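Local atomic coordinates of xanthomonas outer protein D (Xanthomonas euvesicatoria, PDB entry 2OIX), a protein that is a secreted virulence effector whose catalytic domain, here an inactive mutant, belongs to the Ulp1 family of cysteine proteases and acts as a deSUMOylating enzyme. Residues 55-60 / 113-118; 64-69 / 145-150; 79-82 / 88-91; 82-87 / 154-159. The protein carries 1 engineered substitution. One frame throughout, in Å; residues are numbered along the deposited sequence.

Interaction 1. Residues 55-60 / 113-118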
loop_
_atom_site.group_PDB
_atom_site.type_symbol
_atom_site.label_atom_id
_atom_site.label_comp_id
_atom_site.label_asym_id
_atom_site.label_seq_id
_atom_site.Cartn_x
_atom_site.Cartn_y
_atom_site.Cartn_z
ATOM N N LEU A 55 -8.042 13.073 2.059
ATOM C CA LEU A 55 -7.173 12.354 2.970
ATOM C C LEU A 55 -6.033 11.666 2.260
ATOM O O LEU A 55 -5.017 11.412 2.879
ATOM C CB LEU A 55 -7.958 11.323 3.784
ATOM C CG LEU A 55 -8.880 11.909 4.859
ATOM C CD1 LEU A 55 -9.832 10.848 5.343
ATOM C CD2 LEU A 55 -8.073 12.461 6.023
ATOM N N LEU A 56 -6.198 11.388 0.962
ATOM C CA LEU A 56 -5.186 10.625 0.224
ATOM C C LEU A 56 -4.501 11.371 -0.894
ATOM O O LEU A 56 -3.424 10.952 -1.360
ATOM C CB LEU A 56 -5.800 9.346 -0.347
ATOM C CG LEU A 56 -6.334 8.323 0.666
ATOM C CD1 LEU A 56 -6.919 7.213 -0.170
ATOM C CD2 LEU A 56 -5.308 7.730 1.684
ATOM N N ALA A 57 -5.148 12.451 -1.325
ATOM C CA ALA A 57 -4.661 13.291 -2.423
ATOM C C ALA A 57 -4.854 14.770 -2.135
ATOM O O ALA A 57 -4.925 15.581 -3.088
ATOM C CB ALA A 57 -5.364 12.917 -3.715
ATOM N N GLY A 58 -4.917 15.161 -0.853
ATOM C CA GLY A 58 -5.037 16.598 -0.486
ATOM C C GLY A 58 -3.741 17.408 -0.696
ATOM O O GLY A 58 -2.693 16.765 -0.897
ATOM N N ASP A 59 -3.788 18.688 -0.579
ATOM C CA ASP A 59 -2.572 19.495 -0.738
ATOM C C ASP A 59 -1.392 19.414 0.281
ATOM O O ASP A 59 -0.267 20.043 0.100
ATOM C CB ASP A 59 -3.037 20.916 -0.927
ATOM C CG ASP A 59 -3.545 21.206 -2.399
ATOM O OD1 ASP A 59 -3.485 20.346 -3.304
ATOM O OD2 ASP A 59 -4.020 22.297 -2.654
ATOM N N ASP A 60 -1.614 18.454 1.144
ATOM C CA ASP A 60 -0.644 18.318 2.261
ATOM C C ASP A 60 -0.362 16.842 2.625
ATOM O O ASP A 60 0.291 16.565 3.640
ATOM C CB ASP A 60 -1.184 18.978 3.534
ATOM C CG ASP A 60 -2.503 18.326 4.014
ATOM O OD1 ASP A 60 -3.161 17.604 3.215
ATOM O OD2 ASP A 60 -2.910 18.556 5.187
ATOM N N TYR A 113 -7.601 5.632 -10.563
ATOM C CA TYR A 113 -8.511 6.540 -11.272
ATOM C C TYR A 113 -9.069 7.657 -10.367
ATOM O O TYR A 113 -9.055 8.825 -10.729
ATOM C CB TYR A 113 -9.676 5.750 -11.848
ATOM C CG TYR A 113 -10.744 6.623 -12.459
ATOM C CD1 TYR A 113 -10.591 7.140 -13.741
ATOM C CD2 TYR A 113 -11.933 6.897 -11.765
ATOM C CE1 TYR A 113 -11.570 7.936 -14.305
ATOM C CE2 TYR A 113 -12.918 7.688 -12.323
ATOM C CZ TYR A 113 -12.730 8.201 -13.586
ATOM O OH TYR A 113 -13.710 8.986 -14.123
ATOM N N HIS A 114 -9.562 7.280 -9.186
ATOM C CA HIS A 114 -10.129 8.261 -8.247
ATOM C C HIS A 114 -9.090 9.145 -7.546
ATOM O O HIS A 114 -9.453 10.123 -6.902
ATOM C CB HIS A 114 -11.000 7.566 -7.210
ATOM C CG HIS A 114 -12.277 7.028 -7.766
ATOM N ND1 HIS A 114 -13.225 7.831 -8.357
ATOM C CD2 HIS A 114 -12.775 5.771 -7.792
ATOM C CE1 HIS A 114 -14.242 7.085 -8.753
ATOM N NE2 HIS A 114 -13.988 5.830 -8.426
ATOM N N LEU A 115 -7.815 8.787 -7.663
ATOM C CA LEU A 115 -6.729 9.644 -7.179
ATOM C C LEU A 115 -6.275 10.654 -8.236
ATOM O O LEU A 115 -5.299 11.394 -8.014
ATOM C CB LEU A 115 -5.535 8.804 -6.672
ATOM C CG LEU A 115 -5.766 8.169 -5.294
ATOM C CD1 LEU A 115 -4.720 7.099 -5.071
ATOM C CD2 LEU A 115 -5.829 9.147 -4.107
ATOM N N GLY A 116 -6.976 10.676 -9.374
ATOM C CA GLY A 116 -6.558 11.449 -10.516
ATOM C C GLY A 116 -5.474 10.900 -11.433
ATOM O O GLY A 116 -4.944 11.650 -12.279
ATOM N N LEU A 117 -5.172 9.610 -11.335
ATOM C CA LEU A 117 -4.072 9.021 -12.095
ATOM C C LEU A 117 -4.582 8.372 -13.355
ATOM O O LEU A 117 -5.783 8.139 -13.500
ATOM C CB LEU A 117 -3.295 7.987 -11.247
ATOM C CG LEU A 117 -2.844 8.496 -9.870
ATOM C CD1 LEU A 117 -1.991 7.424 -9.285
ATOM C CD2 LEU A 117 -2.091 9.819 -9.982
ATOM N N ASP A 118 -3.677 8.151 -14.300
ATOM C CA ASP A 118 -3.986 7.376 -15.486
ATOM C C ASP A 118 -3.712 5.925 -15.103
ATOM O O ASP A 118 -2.564 5.530 -15.001
ATOM C CB ASP A 118 -3.062 7.771 -16.635
ATOM C CG ASP A 118 -3.283 6.911 -17.873
ATOM O OD1 ASP A 118 -4.110 5.959 -17.799
ATOM O OD2 ASP A 118 -2.637 7.183 -18.917
#

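Interaction 2. Residues 64-69 / 145-150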
loop_
_atom_site.group_PDB
_atom_site.type_symbol
_atom_site.label_atom_id
_atom_site.label_comp_id
_atom_site.label_asym_id
_atom_site.label_seq_id
_atom_site.Cartn_x
_atom_site.Cartn_y
_atom_site.Cartn_z
ATOM N N ILE A 64 4.621 9.907 -1.249
ATOM C CA ILE A 64 4.824 8.460 -1.479
ATOM C C ILE A 64 3.782 7.730 -0.637
ATOM O O ILE A 64 3.884 7.678 0.544
ATOM C CB ILE A 64 6.234 7.971 -1.163
ATOM C CG1 ILE A 64 7.247 8.641 -2.089
ATOM C CG2 ILE A 64 6.327 6.452 -1.379
ATOM C CD1 ILE A 64 8.675 8.357 -1.827
ATOM N N VAL A 65 2.762 7.188 -1.274
ATOM C CA VAL A 65 1.583 6.724 -0.547
ATOM C C VAL A 65 1.423 5.237 -0.784
ATOM O O VAL A 65 1.425 4.792 -1.976
ATOM C CB VAL A 65 0.326 7.464 -1.077
ATOM C CG1 VAL A 65 -0.915 7.057 -0.322
ATOM C CG2 VAL A 65 0.512 8.987 -0.921
ATOM N N PHE A 66 1.328 4.476 0.323
ATOM C CA PHE A 66 1.042 3.041 0.349
ATOM C C PHE A 66 -0.433 2.789 0.572
ATOM O O PHE A 66 -0.962 3.087 1.659
ATOM C CB PHE A 66 1.892 2.362 1.466
ATOM C CG PHE A 66 3.335 2.599 1.264
ATOM C CD1 PHE A 66 4.119 1.637 0.606
ATOM C CD2 PHE A 66 3.917 3.843 1.632
ATOM C CE1 PHE A 66 5.493 1.903 0.321
ATOM C CE2 PHE A 66 5.261 4.089 1.385
ATOM C CZ PHE A 66 6.058 3.095 0.751
ATOM N N LEU A 67 -1.088 2.213 -0.435
ATOM C CA LEU A 67 -2.536 2.026 -0.411
ATOM C C LEU A 67 -2.866 0.559 -0.415
ATOM O O LEU A 67 -2.685 -0.119 -1.443
ATOM C CB LEU A 67 -3.166 2.638 -1.664
ATOM C CG LEU A 67 -2.856 4.144 -1.858
ATOM C CD1 LEU A 67 -2.231 4.430 -3.199
ATOM C CD2 LEU A 67 -4.091 4.981 -1.727
ATOM N N PRO A 68 -3.288 0.030 0.746
ATOM C CA PRO A 68 -3.678 -1.383 0.783
ATOM C C PRO A 68 -5.027 -1.479 0.037
ATOM O O PRO A 68 -5.933 -0.670 0.271
ATOM C CB PRO A 68 -3.804 -1.689 2.271
ATOM C CG PRO A 68 -3.070 -0.505 2.993
ATOM C CD PRO A 68 -3.407 0.672 2.072
ATOM N N ILE A 69 -5.114 -2.439 -0.879
ATOM C CA ILE A 69 -6.297 -2.662 -1.704
ATOM C C ILE A 69 -7.024 -3.917 -1.167
ATOM O O ILE A 69 -6.513 -4.994 -1.309
ATOM C CB ILE A 69 -5.901 -2.831 -3.183
ATOM C CG1 ILE A 69 -5.059 -1.640 -3.701
ATOM C CG2 ILE A 69 -7.148 -3.010 -4.070
ATOM C CD1 ILE A 69 -5.670 -0.296 -3.566
ATOM N N GLU A 145 6.761 -2.340 4.581
ATOM C CA GLU A 145 7.892 -2.247 5.527
ATOM C C GLU A 145 9.259 -2.189 4.798
ATOM O O GLU A 145 10.084 -1.316 5.068
ATOM C CB GLU A 145 7.861 -3.459 6.448
ATOM C CG GLU A 145 9.051 -3.571 7.401
ATOM C CD GLU A 145 8.754 -3.020 8.779
ATOM O OE1 GLU A 145 7.565 -2.684 9.020
ATOM O OE2 GLU A 145 9.695 -2.950 9.625
ATOM N N VAL A 146 9.461 -3.137 3.883
ATOM C CA VAL A 146 10.616 -3.211 2.992
ATOM C C VAL A 146 10.752 -1.949 2.170
ATOM O O VAL A 146 11.823 -1.360 2.135
ATOM C CB VAL A 146 10.488 -4.422 2.052
ATOM C CG1 VAL A 146 11.588 -4.438 1.021
ATOM C CG2 VAL A 146 10.582 -5.748 2.885
ATOM N N LEU A 147 9.674 -1.558 1.498
ATOM C CA LEU A 147 9.737 -0.373 0.642
ATOM C C LEU A 147 9.936 0.948 1.456
ATOM O O LEU A 147 10.729 1.822 1.043
ATOM C CB LEU A 147 8.498 -0.321 -0.249
ATOM C CG LEU A 147 8.311 -1.350 -1.380
ATOM C CD1 LEU A 147 6.990 -0.902 -2.197
ATOM C CD2 LEU A 147 9.509 -1.313 -2.352
ATOM N N ALA A 148 9.244 1.077 2.591
ATOM C CA ALA A 148 9.482 2.191 3.538
ATOM C C ALA A 148 10.950 2.321 3.926
ATOM O O ALA A 148 11.507 3.417 3.895
ATOM C CB ALA A 148 8.590 2.078 4.793
ATOM N N HIS A 149 11.587 1.215 4.302
ATOM C CA HIS A 149 13.011 1.295 4.631
ATOM C C HIS A 149 13.911 1.705 3.441
ATOM O O HIS A 149 14.928 2.408 3.622
ATOM C CB HIS A 149 13.473 0.012 5.322
ATOM C CG HIS A 149 13.066 -0.057 6.769
ATOM N ND1 HIS A 149 11.802 -0.427 7.168
ATOM C CD2 HIS A 149 13.758 0.208 7.907
ATOM C CE1 HIS A 149 11.725 -0.377 8.488
ATOM N NE2 HIS A 149 12.900 -0.003 8.962
ATOM N N ARG A 150 13.529 1.303 2.229
ATOM C CA ARG A 150 14.272 1.729 1.041
ATOM C C ARG A 150 14.125 3.236 0.795
ATOM O O ARG A 150 15.058 3.877 0.323
ATOM C CB ARG A 150 13.833 0.916 -0.184
ATOM C CG ARG A 150 14.178 -0.571 -0.010
ATOM C CD ARG A 150 13.903 -1.371 -1.288
ATOM N NE ARG A 150 14.151 -2.803 -1.070
ATOM C CZ ARG A 150 13.787 -3.775 -1.901
ATOM N NH1 ARG A 150 13.193 -3.493 -3.007
ATOM N NH2 ARG A 150 14.025 -5.075 -1.626
#

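Interaction 3. Residues 79-82 / 88-91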
loop_
_atom_site.group_PDB
_atom_site.type_symbol
_atom_site.label_atom_id
_atom_site.label_comp_id
_atom_site.label_asym_id
_atom_site.label_seq_id
_atom_site.Cartn_x
_atom_site.Cartn_y
_atom_site.Cartn_z
ATOM N N LEU A 79 -1.033 -1.081 -3.609
ATOM C CA LEU A 79 -0.777 -0.104 -4.639
ATOM C C LEU A 79 0.128 0.982 -4.023
ATOM O O LEU A 79 -0.213 1.563 -2.998
ATOM C CB LEU A 79 -2.094 0.564 -5.101
ATOM C CG LEU A 79 -1.865 1.567 -6.174
ATOM C CD1 LEU A 79 -1.321 0.830 -7.457
ATOM C CD2 LEU A 79 -3.150 2.390 -6.438
ATOM N N VAL A 80 1.228 1.338 -4.690
ATOM C CA VAL A 80 2.113 2.405 -4.186
ATOM C C VAL A 80 2.054 3.549 -5.202
ATOM O O VAL A 80 2.190 3.355 -6.437
ATOM C CB VAL A 80 3.574 1.910 -3.967
ATOM C CG1 VAL A 80 4.507 3.065 -3.503
ATOM C CG2 VAL A 80 3.603 0.789 -2.983
ATOM N N VAL A 81 1.835 4.748 -4.723
ATOM C CA VAL A 81 1.776 5.888 -5.647
ATOM C C VAL A 81 2.881 6.897 -5.255
ATOM O O VAL A 81 2.922 7.316 -4.093
ATOM C CB VAL A 81 0.400 6.589 -5.612
ATOM C CG1 VAL A 81 0.465 7.867 -6.320
ATOM C CG2 VAL A 81 -0.735 5.721 -6.195
ATOM N N ASP A 82 3.759 7.272 -6.197
ATOM C CA ASP A 82 4.870 8.162 -5.933
ATOM C C ASP A 82 4.652 9.410 -6.771
ATOM O O ASP A 82 4.892 9.405 -7.970
ATOM C CB ASP A 82 6.209 7.491 -6.297
ATOM C CG ASP A 82 7.384 8.499 -6.387
ATOM O OD1 ASP A 82 7.311 9.600 -5.775
ATOM O OD2 ASP A 82 8.395 8.230 -7.074
ATOM N N ALA A 88 5.141 13.474 -13.663
ATOM C CA ALA A 88 5.532 12.094 -13.933
ATOM C C ALA A 88 5.244 11.237 -12.706
ATOM O O ALA A 88 6.160 10.664 -12.090
ATOM C CB ALA A 88 6.983 11.995 -14.326
ATOM N N VAL A 89 3.957 11.154 -12.363
ATOM C CA VAL A 89 3.510 10.264 -11.293
ATOM C C VAL A 89 3.746 8.781 -11.629
ATOM O O VAL A 89 3.404 8.290 -12.716
ATOM C CB VAL A 89 2.025 10.548 -10.915
ATOM C CG1 VAL A 89 1.581 9.786 -9.708
ATOM C CG2 VAL A 89 1.835 12.069 -10.701
ATOM N N ALA A 90 4.334 8.066 -10.687
ATOM C CA ALA A 90 4.574 6.655 -10.885
ATOM C C ALA A 90 3.680 5.888 -9.911
ATOM O O ALA A 90 3.410 6.376 -8.795
ATOM C CB ALA A 90 6.019 6.329 -10.636
ATOM N N ALA A 91 3.176 4.734 -10.353
ATOM C CA ALA A 91 2.279 3.902 -9.536
ATOM C C ALA A 91 2.623 2.435 -9.777
ATOM O O ALA A 91 2.945 2.039 -10.935
ATOM C CB ALA A 91 0.814 4.240 -9.913
HETATM O O HOH W 1 6.677 11.188 -9.462
#

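Interaction 4. Residues 82-87 / 154-159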
loop_
_atom_site.group_PDB
_atom_site.type_symbol
_atom_site.label_atom_id
_atom_site.label_comp_id
_atom_site.label_asym_id
_atom_site.label_seq_id
_atom_site.Cartn_x
_atom_site.Cartn_y
_atom_site.Cartn_z
ATOM N N ASP A 82 3.759 7.272 -6.197
ATOM C CA ASP A 82 4.870 8.162 -5.933
ATOM C C ASP A 82 4.652 9.410 -6.771
ATOM O O ASP A 82 4.892 9.405 -7.970
ATOM C CB ASP A 82 6.209 7.491 -6.297
ATOM C CG ASP A 82 7.384 8.499 -6.387
ATOM O OD1 ASP A 82 7.311 9.600 -5.775
ATOM O OD2 ASP A 82 8.395 8.230 -7.074
ATOM N N ARG A 83 4.125 10.461 -6.153
ATOM C CA ARG A 83 3.879 11.683 -6.908
ATOM C C ARG A 83 4.823 12.830 -6.585
ATOM O O ARG A 83 4.453 14.014 -6.719
ATOM C CB ARG A 83 2.414 12.105 -6.809
ATOM C CG ARG A 83 1.989 12.299 -5.385
ATOM C CD ARG A 83 0.499 12.106 -5.135
ATOM N NE ARG A 83 0.341 12.169 -3.686
ATOM C CZ ARG A 83 -0.761 11.919 -3.010
ATOM N NH1 ARG A 83 -1.890 11.611 -3.645
ATOM N NH2 ARG A 83 -0.714 12.005 -1.683
ATOM N N ARG A 84 6.072 12.500 -6.264
ATOM C CA ARG A 84 7.073 13.520 -5.948
ATOM C C ARG A 84 7.256 14.433 -7.170
ATOM O O ARG A 84 7.445 15.645 -7.053
ATOM C CB ARG A 84 8.414 12.916 -5.546
ATOM C CG ARG A 84 8.451 12.338 -4.141
ATOM C CD ARG A 84 9.787 11.709 -3.922
ATOM N NE ARG A 84 9.808 10.443 -4.653
ATOM C CZ ARG A 84 10.868 9.634 -4.717
ATOM N NH1 ARG A 84 12.015 9.978 -4.126
ATOM N NH2 ARG A 84 10.784 8.497 -5.401
ATOM N N ASN A 85 7.150 13.838 -8.349
ATOM C CA ASN A 85 7.169 14.593 -9.592
ATOM C C ASN A 85 5.746 14.609 -10.131
ATOM O O ASN A 85 5.259 13.596 -10.623
ATOM C CB ASN A 85 8.110 13.939 -10.596
ATOM C CG ASN A 85 8.235 14.734 -11.887
ATOM O OD1 ASN A 85 7.415 15.620 -12.198
ATOM N ND2 ASN A 85 9.276 14.421 -12.654
ATOM N N LYS A 86 5.097 15.763 -10.048
ATOM C CA LYS A 86 3.703 15.908 -10.471
ATOM C C LYS A 86 3.428 15.754 -11.978
ATOM O O LYS A 86 2.307 15.413 -12.351
ATOM C CB LYS A 86 3.090 17.203 -9.922
ATOM C CG LYS A 86 3.405 18.441 -10.767
ATOM C CD LYS A 86 2.338 19.508 -10.644
ATOM C CE LYS A 86 2.273 20.299 -11.942
ATOM N NZ LYS A 86 3.643 20.701 -12.393
ATOM N N ASP A 87 4.429 15.990 -12.834
ATOM C CA ASP A 87 4.280 15.686 -14.242
ATOM C C ASP A 87 4.657 14.259 -14.627
ATOM O O ASP A 87 4.524 13.886 -15.798
ATOM C CB ASP A 87 5.042 16.701 -15.111
ATOM C CG ASP A 87 4.944 18.116 -14.584
ATOM O OD1 ASP A 87 4.272 18.975 -15.224
ATOM O OD2 ASP A 87 5.570 18.390 -13.534
ATOM N N GLY A 154 17.428 5.630 1.066
ATOM C CA GLY A 154 17.637 6.176 -0.274
ATOM C C GLY A 154 18.060 5.164 -1.344
ATOM O O GLY A 154 18.871 5.507 -2.224
ATOM N N THR A 155 17.577 3.918 -1.257
ATOM C CA THR A 155 17.816 2.926 -2.309
ATOM C C THR A 155 16.546 2.662 -3.162
ATOM O O THR A 155 16.609 2.021 -4.222
ATOM C CB THR A 155 18.380 1.649 -1.723
ATOM O OG1 THR A 155 17.380 1.074 -0.878
ATOM C CG2 THR A 155 19.674 1.986 -0.912
ATOM N N PHE A 156 15.419 3.222 -2.722
ATOM C CA PHE A 156 14.121 3.094 -3.401
ATOM C C PHE A 156 14.208 3.577 -4.842
ATOM O O PHE A 156 13.628 2.966 -5.717
ATOM C CB PHE A 156 13.087 3.931 -2.637
ATOM C CG PHE A 156 11.668 3.843 -3.159
ATOM C CD1 PHE A 156 10.822 2.776 -2.770
ATOM C CD2 PHE A 156 11.168 4.869 -3.943
ATOM C CE1 PHE A 156 9.507 2.729 -3.197
ATOM C CE2 PHE A 156 9.820 4.861 -4.422
ATOM C CZ PHE A 156 8.989 3.770 -4.005
ATOM N N ASP A 157 14.993 4.621 -5.100
ATOM C CA ASP A 157 15.049 5.184 -6.450
ATOM C C ASP A 157 16.067 4.526 -7.393
ATOM O O ASP A 157 16.104 4.868 -8.579
ATOM C CB ASP A 157 15.304 6.686 -6.393
ATOM C CG ASP A 157 14.101 7.477 -5.856
ATOM O OD1 ASP A 157 12.932 7.060 -6.052
ATOM O OD2 ASP A 157 14.347 8.546 -5.251
ATOM N N TYR A 158 16.899 3.618 -6.902
ATOM C CA TYR A 158 17.803 2.927 -7.816
ATOM C C TYR A 158 16.974 2.019 -8.723
ATOM O O TYR A 158 15.875 1.589 -8.343
ATOM C CB TYR A 158 18.828 2.068 -7.045
ATOM C CG TYR A 158 19.890 2.849 -6.286
ATOM C CD1 TYR A 158 20.477 3.963 -6.834
ATOM C CD2 TYR A 158 20.357 2.419 -5.053
ATOM C CE1 TYR A 158 21.459 4.679 -6.153
ATOM C CE2 TYR A 158 21.349 3.135 -4.358
ATOM C CZ TYR A 158 21.870 4.275 -4.923
ATOM O OH TYR A 158 22.845 5.012 -4.311
ATOM N N ALA A 159 17.501 1.725 -9.910
ATOM C CA ALA A 159 16.936 0.671 -10.737
ATOM C C ALA A 159 16.804 -0.578 -9.857
ATOM O O ALA A 159 17.683 -0.891 -9.043
ATOM C CB ALA A 159 17.802 0.429 -11.997
#

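Interaction 1. Residues 55-60 / 113-118
L115 reaches the end of helix 46-57 with one methyl group, and the whole contact is apolar. Its CD2 touches two neighbours at once, lying 3.8 Å from L56 CB and 3.8 Å from A57 CB, so that a single branch sits against the beta carbons of consecutive residues. The CB of L115 does not point straight at the helix; with CG anti to its own carbonyl carbon (chi1 -76°) the branched end comes nearer than CB, and CD2 makes the touch. The nearest CA atoms, A57 CA and L115 CA, are 6.3 Å apart, and no hydrogen bond or charge pair joins the two segments.

Backbone bonding shapes the 113-118 side. Helix 102-114 ends in a Schellman motif: G116 takes a positive phi of 80°, and its N donates to Y113 O over 3.1 Å. This reversal follows directly on L115, the residue that makes the contact.

H114 O accepts from Q53 NE2, a polar link between the two helices, and L56 O from R83 NH1 in the loop after strand 75-82. L56 and L115 both pack on L67 of strand 64-71, while V37 of helix 35-40 covers L56. The contact thus joins the C-terminal ends of helices 46-57 and 102-114 beside the central sheet of the protease domain.

Interaction 2. Residues 64-69 / 145-150
F66 brings the edge of its ring to L147, overlapping the root of that side chain more than its tip. CE1 of F66 is 3.8 Å from L147 CB, which lies near the ring plane, and 4.1 Å from L147 CD1, so two carbons of the leucine meet the same ring corner. The two side chains slant across one another instead of running alongside. At the far end of the ring, F66 CZ comes to 4.2 Å from A148 N; this oblique approach brings the phenyl group close to the helix backbone, between the starts of two successive side chains. CG of F66 stands beside its backbone N, anti to the carbonyl carbon (chi1 -57°), which sends the ring out from the strand to the helix. It has a long way to span, since F66 CA and A148 CA are 9.1 Å apart, and no hydrogen bond crosses the gap.

The helix has polar bonding of its own on another side. E145 O accepts from both H149 N and H149 ND1, the latter over 2.9 Å and with the carbonyl oxygen in the imidazole plane. The two donors arrive from opposite faces of the carbonyl plane, and the side-chain bond fixes the turn of the imidazole.

F66 also meets the ring of F32 and packs on V80 of strand 75-82. Helix 136-153 is therefore laid against one face of the central sheet, with F66 of strand 64-71, and L30 and F32 of strand 30-32 at A148, meeting it deep in the domain interior.

Interaction 3. Residues 79-82 / 88-91
Strands 75-82 and 90-94 run antiparallel here, with D82 and A90 forming a hydrogen-bonded pair and V81 and A91 a non-hydrogen-bonded pair. D82 N donates to A90 O over 2.8 Å, almost straight at 177°, and A90 N returns a bond of 3.1 Å to D82 O. Between these rungs and the next, the backbones come close enough for a CA-H...O contact, A91 CA lying 3.1 Å from V80 O. Beyond the paired residues, a water lies within hydrogen-bonding distance of both D82 O and A88 O.

Side chains alternate between the sheet faces. V81 and A91 share one face, where V81 CG2 approaches A91 CB at 4.3 Å. The other valine branch, CG1, lies anti to the backbone N (chi1 168°) and meets V89 CG1 at 4.1 Å, the two side chains slanting past each other. L117 covers this apolar group. On the other face D82 CB and A90 CB are 4.5 Å apart, and the carboxylate of D82 is engaged by R84 in a salt bridge.

The chemistry is divided accordingly: backbone bonds, with a water beside them, hold the ladder at the turn end of this beta hairpin, small and branched apolar groups fill one face, and the charged group of D82 is directed into the connecting turn.

Interaction 4. Residues 82-87 / 154-159
R84 and D157 meet end-on, and this paired grip is the tight part of the contact. R84 NH2 donates to D157 OD1 over 2.7 Å and R84 NH1 to D157 OD2 over 3.0 Å, each oxygen using its syn lone pair. The guanidinium and carboxylate planes are only 20° apart, and the side chains come from opposite directions.

A second carboxylate holds the same arginine from its side: NE reaches D82 OD1 and NH2 reaches D82 OD2, both at 2.9 Å. A bend at chi3 (-75°) folds the arginine back to D82, whose OD1 also takes R84 N in an Asx turn. Flanked by two acids, the guanidinium is locked in its plane, and its charge probably offsets their mutual repulsion.

On the inner side the buried ring of F156 makes a looser contact, its edge turned to the arginine with CE2 3.9 Å from R84 NH2. R84 and D157 are surface residues, so the salt bridge forms the solvent side.

F156 packs on L147, R150 and V151 of helix 136-153, and R84 touches I64 of strand 64-71. The contact joins the turn between strands 75-82 and 90-94 to the beta turn T155-Y158 that follows helix 136-153.

In the fold
From the N terminus, helix 46-57 ends in the first half of interaction 1, and strand 64-71 opens interaction 2. The chain reverses after strand 75-82 to pair with strand 90-94 in interaction 3, a short hairpin loop nested inside the spans closed by both 1 and 2. Interaction 1 closes at residues 113-118, interaction 2 later on helix 136-153, and these two cross. Interaction 4 starts from D82, shared with interaction 3, and closes last at 154-159, crossing both 1 and 2. Backbone pairing of V65 with V81 joins strands 64-71 and 75-82 as neighbours in one sheet. Together the contacts tie helices from both halves of the chain to that central sheet.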